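Long-range contact in shikimate dehydrogenase (Thermotoga maritima, PDB 3U62), which probably catalyses the reversible, NADPH-linked reduction of 3-dehydroshikimate to shikimate on the pathway to chorismate and the aromatic amino acids: residues L160-T174 against V185-V199. Sequence-based numbering, arbitrary orientation.
Sequences LDEVVKKAKSLFNTT and VSDDSLKNLSLVYDV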
loop_
_atom_site.group_PDB
_atom_site.type_symbol
_atom_site.label_atom_id
_atom_site.label_comp_id
_atom_site.label_asym_id
_atom_site.label_seq_id
_atom_site.Cartn_x
_atom_site.Cartn_y
_atom_site.Cartn_z
ATOM N N LEU A 160 -14.487 5.761 14.792
ATOM C CA LEU A 160 -14.158 4.473 14.169
ATOM C C LEU A 160 -15.024 3.322 14.676
ATOM O O LEU A 160 -15.589 2.569 13.883
ATOM C CB LEU A 160 -12.669 4.130 14.335
ATOM C CG LEU A 160 -12.190 2.827 13.677
ATOM C CD1 LEU A 160 -12.302 2.910 12.155
ATOM C CD2 LEU A 160 -10.755 2.522 14.078
ATOM N N ASP A 161 -15.125 3.203 15.996
ATOM C CA ASP A 161 -15.877 2.127 16.627
ATOM C C ASP A 161 -17.345 2.095 16.182
ATOM O O ASP A 161 -17.870 1.031 15.846
ATOM C CB ASP A 161 -15.766 2.239 18.150
ATOM C CG ASP A 161 -16.299 1.018 18.872
ATOM O OD1 ASP A 161 -16.769 1.171 20.018
ATOM O OD2 ASP A 161 -16.252 -0.098 18.301
ATOM N N GLU A 162 -17.990 3.262 16.175
ATOM C CA GLU A 162 -19.391 3.380 15.757
ATOM C C GLU A 162 -19.585 3.088 14.274
ATOM O O GLU A 162 -20.555 2.423 13.895
ATOM C CB GLU A 162 -19.931 4.780 16.036
ATOM C CG GLU A 162 -20.045 5.162 17.493
ATOM C CD GLU A 162 -20.061 6.676 17.666
ATOM O OE1 GLU A 162 -20.904 7.365 17.033
ATOM O OE2 GLU A 162 -19.226 7.183 18.442
ATOM N N VAL A 163 -18.679 3.596 13.437
ATOM C CA VAL A 163 -18.838 3.461 11.987
ATOM C C VAL A 163 -18.580 2.032 11.496
ATOM O O VAL A 163 -19.247 1.567 10.566
ATOM C CB VAL A 163 -18.004 4.497 11.166
ATOM C CG1 VAL A 163 -18.425 5.927 11.505
ATOM C CG2 VAL A 163 -16.509 4.303 11.372
ATOM N N VAL A 164 -17.627 1.342 12.124
ATOM C CA VAL A 164 -17.317 -0.048 11.771
ATOM C C VAL A 164 -18.500 -0.971 12.089
ATOM O O VAL A 164 -18.762 -1.928 11.354
ATOM C CB VAL A 164 -16.008 -0.546 12.450
ATOM C CG1 VAL A 164 -15.833 -2.054 12.292
ATOM C CG2 VAL A 164 -14.803 0.176 11.870
ATOM N N LYS A 165 -19.217 -0.664 13.169
ATOM C CA LYS A 165 -20.420 -1.403 13.553
ATOM C C LYS A 165 -21.464 -1.444 12.426
ATOM O O LYS A 165 -22.196 -2.426 12.287
ATOM C CB LYS A 165 -21.022 -0.800 14.830
ATOM C CG LYS A 165 -22.284 -1.484 15.360
ATOM C CD LYS A 165 -22.006 -2.888 15.883
ATOM C CE LYS A 165 -23.288 -3.562 16.342
ATOM N NZ LYS A 165 -23.052 -4.956 16.807
ATOM N N LYS A 166 -21.510 -0.381 11.622
ATOM C CA LYS A 166 -22.476 -0.255 10.524
ATOM C C LYS A 166 -21.919 -0.706 9.168
ATOM O O LYS A 166 -22.593 -0.586 8.139
ATOM C CB LYS A 166 -22.981 1.191 10.429
ATOM C CG LYS A 166 -23.807 1.654 11.624
ATOM C CD LYS A 166 -24.378 3.058 11.419
ATOM C CE LYS A 166 -25.312 3.405 12.602
ATOM N NZ LYS A 166 -25.956 4.738 12.428
ATOM N N ALA A 167 -20.697 -1.235 9.177
ATOM C CA ALA A 167 -19.997 -1.606 7.947
ATOM C C ALA A 167 -19.842 -3.116 7.784
ATOM O O ALA A 167 -20.096 -3.882 8.718
ATOM C CB ALA A 167 -18.639 -0.925 7.894
ATOM N N LYS A 168 -19.418 -3.531 6.591
ATOM C CA LYS A 168 -19.192 -4.945 6.295
ATOM C C LYS A 168 -17.734 -5.263 5.961
ATOM O O LYS A 168 -17.312 -6.417 6.068
ATOM C CB LYS A 168 -20.116 -5.420 5.169
ATOM C CG LYS A 168 -21.583 -5.486 5.563
ATOM C CD LYS A 168 -22.389 -6.314 4.579
ATOM C CE LYS A 168 -23.857 -6.351 4.967
ATOM N NZ LYS A 168 -24.632 -7.304 4.121
ATOM N N SER A 169 -16.971 -4.248 5.562
ATOM C CA SER A 169 -15.541 -4.413 5.291
ATOM C C SER A 169 -14.719 -3.312 5.949
ATOM O O SER A 169 -15.149 -2.159 6.017
ATOM C CB SER A 169 -15.268 -4.435 3.786
ATOM O OG SER A 169 -15.952 -5.507 3.156
ATOM N N LEU A 170 -13.533 -3.683 6.429
ATOM C CA LEU A 170 -12.613 -2.742 7.063
ATOM C C LEU A 170 -11.208 -2.863 6.476
ATOM O O LEU A 170 -10.649 -3.960 6.395
ATOM C CB LEU A 170 -12.573 -2.969 8.580
ATOM C CG LEU A 170 -11.569 -2.169 9.421
ATOM C CD1 LEU A 170 -11.919 -0.688 9.445
ATOM C CD2 LEU A 170 -11.497 -2.718 10.833
ATOM N N PHE A 171 -10.652 -1.723 6.070
ATOM C CA PHE A 171 -9.283 -1.635 5.571
ATOM C C PHE A 171 -8.467 -0.729 6.485
ATOM O O PHE A 171 -8.819 0.442 6.668
ATOM C CB PHE A 171 -9.255 -1.037 4.156
ATOM C CG PHE A 171 -9.746 -1.963 3.073
ATOM C CD1 PHE A 171 -11.102 -2.247 2.939
ATOM C CD2 PHE A 171 -8.855 -2.517 2.159
ATOM C CE1 PHE A 171 -11.561 -3.092 1.930
ATOM C CE2 PHE A 171 -9.306 -3.364 1.146
ATOM C CZ PHE A 171 -10.661 -3.651 1.033
ATOM N N ASN A 172 -7.390 -1.255 7.065
ATOM C CA ASN A 172 -6.391 -0.388 7.680
ATOM C C ASN A 172 -5.314 -0.052 6.663
ATOM O O ASN A 172 -4.694 -0.952 6.089
ATOM C CB ASN A 172 -5.742 -1.009 8.918
ATOM C CG ASN A 172 -4.565 -0.183 9.427
ATOM O OD1 ASN A 172 -3.436 -0.667 9.517
ATOM N ND2 ASN A 172 -4.822 1.086 9.742
ATOM N N THR A 173 -5.094 1.241 6.441
ATOM C CA THR A 173 -4.065 1.695 5.503
ATOM C C THR A 173 -2.978 2.520 6.200
ATOM O O THR A 173 -2.046 3.010 5.554
ATOM C CB THR A 173 -4.659 2.503 4.322
ATOM O OG1 THR A 173 -5.047 3.807 4.775
ATOM C CG2 THR A 173 -5.867 1.789 3.718
ATOM N N THR A 174 -3.105 2.664 7.518
ATOM C CA THR A 174 -2.153 3.429 8.323
ATOM C C THR A 174 -1.003 2.548 8.802
ATOM O O THR A 174 -0.990 1.336 8.564
ATOM C CB THR A 174 -2.826 4.061 9.568
ATOM O OG1 THR A 174 -3.160 3.031 10.510
ATOM C CG2 THR A 174 -4.083 4.830 9.189
ATOM N N VAL A 185 -11.378 0.214 18.019
ATOM C CA VAL A 185 -12.540 -0.502 17.497
ATOM C C VAL A 185 -12.804 -1.758 18.336
ATOM O O VAL A 185 -11.879 -2.506 18.663
ATOM C CB VAL A 185 -12.400 -0.818 15.972
ATOM C CG1 VAL A 185 -11.162 -1.672 15.678
ATOM C CG2 VAL A 185 -13.667 -1.469 15.418
ATOM N N SER A 186 -14.070 -1.965 18.689
ATOM C CA SER A 186 -14.471 -3.032 19.604
ATOM C C SER A 186 -14.661 -4.378 18.915
ATOM O O SER A 186 -14.808 -4.446 17.691
ATOM C CB SER A 186 -15.768 -2.645 20.322
ATOM O OG SER A 186 -16.827 -2.420 19.377
ATOM N N ASP A 187 -14.662 -5.443 19.717
ATOM C CA ASP A 187 -15.006 -6.785 19.249
ATOM C C ASP A 187 -16.404 -6.802 18.642
ATOM O O ASP A 187 -16.622 -7.406 17.590
ATOM C CB ASP A 187 -14.945 -7.790 20.403
ATOM C CG ASP A 187 -13.526 -8.107 20.838
ATOM O OD1 ASP A 187 -12.576 -7.468 20.336
ATOM O OD2 ASP A 187 -13.360 -9.005 21.690
ATOM N N ASP A 188 -17.341 -6.134 19.316
ATOM C CA ASP A 188 -18.728 -6.030 18.859
ATOM C C ASP A 188 -18.832 -5.435 17.454
ATOM O O ASP A 188 -19.632 -5.899 16.639
ATOM C CB ASP A 188 -19.553 -5.198 19.847
ATOM C CG ASP A 188 -21.005 -5.052 19.422
ATOM O OD1 ASP A 188 -21.447 -3.904 19.201
ATOM O OD2 ASP A 188 -21.705 -6.082 19.302
ATOM N N SER A 189 -18.027 -4.411 17.180
ATOM C CA SER A 189 -18.018 -3.758 15.872
ATOM C C SER A 189 -17.326 -4.606 14.802
ATOM O O SER A 189 -17.751 -4.616 13.643
ATOM C CB SER A 189 -17.364 -2.378 15.962
ATOM O OG SER A 189 -18.083 -1.527 16.845
ATOM N N LEU A 190 -16.271 -5.316 15.197
ATOM C CA LEU A 190 -15.497 -6.143 14.271
ATOM C C LEU A 190 -16.174 -7.463 13.912
ATOM O O LEU A 190 -16.039 -7.937 12.782
ATOM C CB LEU A 190 -14.108 -6.446 14.847
ATOM C CG LEU A 190 -13.079 -5.321 14.996
ATOM C CD1 LEU A 190 -11.929 -5.778 15.879
ATOM C CD2 LEU A 190 -12.558 -4.861 13.642
ATOM N N LYS A 191 -16.892 -8.046 14.869
ATOM C CA LYS A 191 -17.333 -9.449 14.781
ATOM C C LYS A 191 -18.124 -9.818 13.528
ATOM O O LYS A 191 -17.973 -10.923 13.003
ATOM C CB LYS A 191 -18.109 -9.865 16.041
ATOM C CG LYS A 191 -19.477 -9.207 16.195
ATOM C CD LYS A 191 -20.178 -9.647 17.466
ATOM C CE LYS A 191 -21.568 -9.031 17.556
ATOM N NZ LYS A 191 -22.247 -9.364 18.841
ATOM N N ASN A 192 -18.961 -8.899 13.053
ATOM C CA ASN A 192 -19.843 -9.180 11.927
ATOM C C ASN A 192 -19.352 -8.636 10.589
ATOM O O ASN A 192 -20.085 -8.674 9.596
ATOM C CB ASN A 192 -21.257 -8.675 12.218
ATOM C CG ASN A 192 -21.980 -9.533 13.241
ATOM O OD1 ASN A 192 -21.684 -10.718 13.407
ATOM N ND2 ASN A 192 -22.947 -8.936 13.927
ATOM N N LEU A 193 -18.120 -8.135 10.561
ATOM C CA LEU A 193 -17.483 -7.783 9.297
ATOM C C LEU A 193 -17.251 -9.052 8.483
ATOM O O LEU A 193 -17.022 -10.128 9.048
ATOM C CB LEU A 193 -16.149 -7.070 9.529
ATOM C CG LEU A 193 -16.143 -5.690 10.199
ATOM C CD1 LEU A 193 -14.728 -5.310 10.591
ATOM C CD2 LEU A 193 -16.756 -4.616 9.306
ATOM N N SER A 194 -17.314 -8.924 7.162
ATOM C CA SER A 194 -16.996 -10.037 6.273
ATOM C C SER A 194 -15.553 -9.967 5.772
ATOM O O SER A 194 -15.002 -10.970 5.313
ATOM C CB SER A 194 -17.973 -10.094 5.095
ATOM O OG SER A 194 -17.930 -8.890 4.332
ATOM N N LEU A 195 -14.950 -8.784 5.865
ATOM C CA LEU A 195 -13.562 -8.584 5.458
ATOM C C LEU A 195 -12.811 -7.654 6.403
ATOM O O LEU A 195 -13.266 -6.546 6.694
ATOM C CB LEU A 195 -13.486 -8.045 4.021
ATOM C CG LEU A 195 -12.124 -7.592 3.468
ATOM C CD1 LEU A 195 -11.167 -8.764 3.272
ATOM C CD2 LEU A 195 -12.303 -6.828 2.166
ATOM N N VAL A 196 -11.667 -8.128 6.889
ATOM C CA VAL A 196 -10.699 -7.282 7.579
ATOM C C VAL A 196 -9.406 -7.318 6.770
ATOM O O VAL A 196 -8.805 -8.379 6.575
ATOM C CB VAL A 196 -10.457 -7.733 9.043
ATOM C CG1 VAL A 196 -9.260 -7.002 9.652
ATOM C CG2 VAL A 196 -11.706 -7.502 9.888
ATOM N N TYR A 197 -9.000 -6.147 6.290
ATOM C CA TYR A 197 -7.860 -6.014 5.399
ATOM C C TYR A 197 -6.864 -5.048 6.023
ATOM O O TYR A 197 -7.226 -3.935 6.408
ATOM C CB TYR A 197 -8.343 -5.495 4.040
ATOM C CG TYR A 197 -7.352 -5.573 2.895
ATOM C CD1 TYR A 197 -7.550 -6.466 1.840
ATOM C CD2 TYR A 197 -6.240 -4.731 2.841
ATOM C CE1 TYR A 197 -6.656 -6.533 0.773
ATOM C CE2 TYR A 197 -5.339 -4.791 1.783
ATOM C CZ TYR A 197 -5.554 -5.693 0.754
ATOM O OH TYR A 197 -4.664 -5.753 -0.293
ATOM N N ASP A 198 -5.613 -5.480 6.132
ATOM C CA ASP A 198 -4.559 -4.641 6.685
ATOM C C ASP A 198 -3.423 -4.556 5.676
ATOM O O ASP A 198 -2.924 -5.582 5.212
ATOM C CB ASP A 198 -4.061 -5.225 8.013
ATOM C CG ASP A 198 -3.408 -4.185 8.911
ATOM O OD1 ASP A 198 -2.754 -3.252 8.395
ATOM O OD2 ASP A 198 -3.544 -4.306 10.149
ATOM N N VAL A 199 -3.024 -3.335 5.328
ATOM C CA VAL A 199 -1.932 -3.135 4.370
ATOM C C VAL A 199 -0.577 -3.505 4.974
ATOM O O VAL A 199 0.402 -3.694 4.244
ATOM C CB VAL A 199 -1.880 -1.689 3.795
ATOM C CG1 VAL A 199 -3.204 -1.323 3.121
ATOM C CG2 VAL A 199 -1.510 -0.672 4.880
HETATM O O HOH W 1 -19.629 -4.740 11.515
HETATM O O HOH W 2 -16.427 -7.973 2.237
#
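D161 reaches from helix 160-165 to the start of helix 187-190, where its OD2 takes two bonds from S186: the hydroxyl OG at 2.6 Å on the syn lone pair, and the backbone N from well above the carboxylate plane. S186 is the N-cap, and its OG also accepts from S189 N, a capping bond. S189 OG lies 2.7 Å from the same D161 OD2 and 2.8 Å from D161 O. With CG anti to the backbone N (chi1 -169°), the carboxylate swings over this helix start. Replacing D161 by alanine is likely to leave the S186 hydroxyl and amide without their shared acceptor and the N-cap serine freer to turn. One turn on, K165 bends at chi2 (68°) to bring NZ to D188, 3.1 Å from OD2, in a salt bridge whose hydrogen bonds are weak; K191 joins D188 more weakly.

Between the helices and the strands, V164 CG1 and L170 CB both pack on L193 CD1, each at 3.8 Å, while L170 CD2 meets L190 CD2. Strands 169-172 and 195-198, linked through helix 187-190 in a beta-alpha-beta crossover, run parallel as neighbours in the Rossmann-type sheet, joined by backbone bonds such as Y197 N to L170 O (2.7 Å). On the face bearing S169 and F171, the F171 ring lies against Y197 in an offset stack, planes 26° apart, with Y197 CB over its face. Helix 118-129 packs on F171 through V123 and L127, and Y197 OH bonds to S101.

The chemistry thus divides the work: capping and charge hold the helix start to helix 160-165, while backbone bonds and apolar packing keep the strands in register, setting V199, probably an NADP(+)-binding residue, at their C-terminal ends, its N bonded to N172 O.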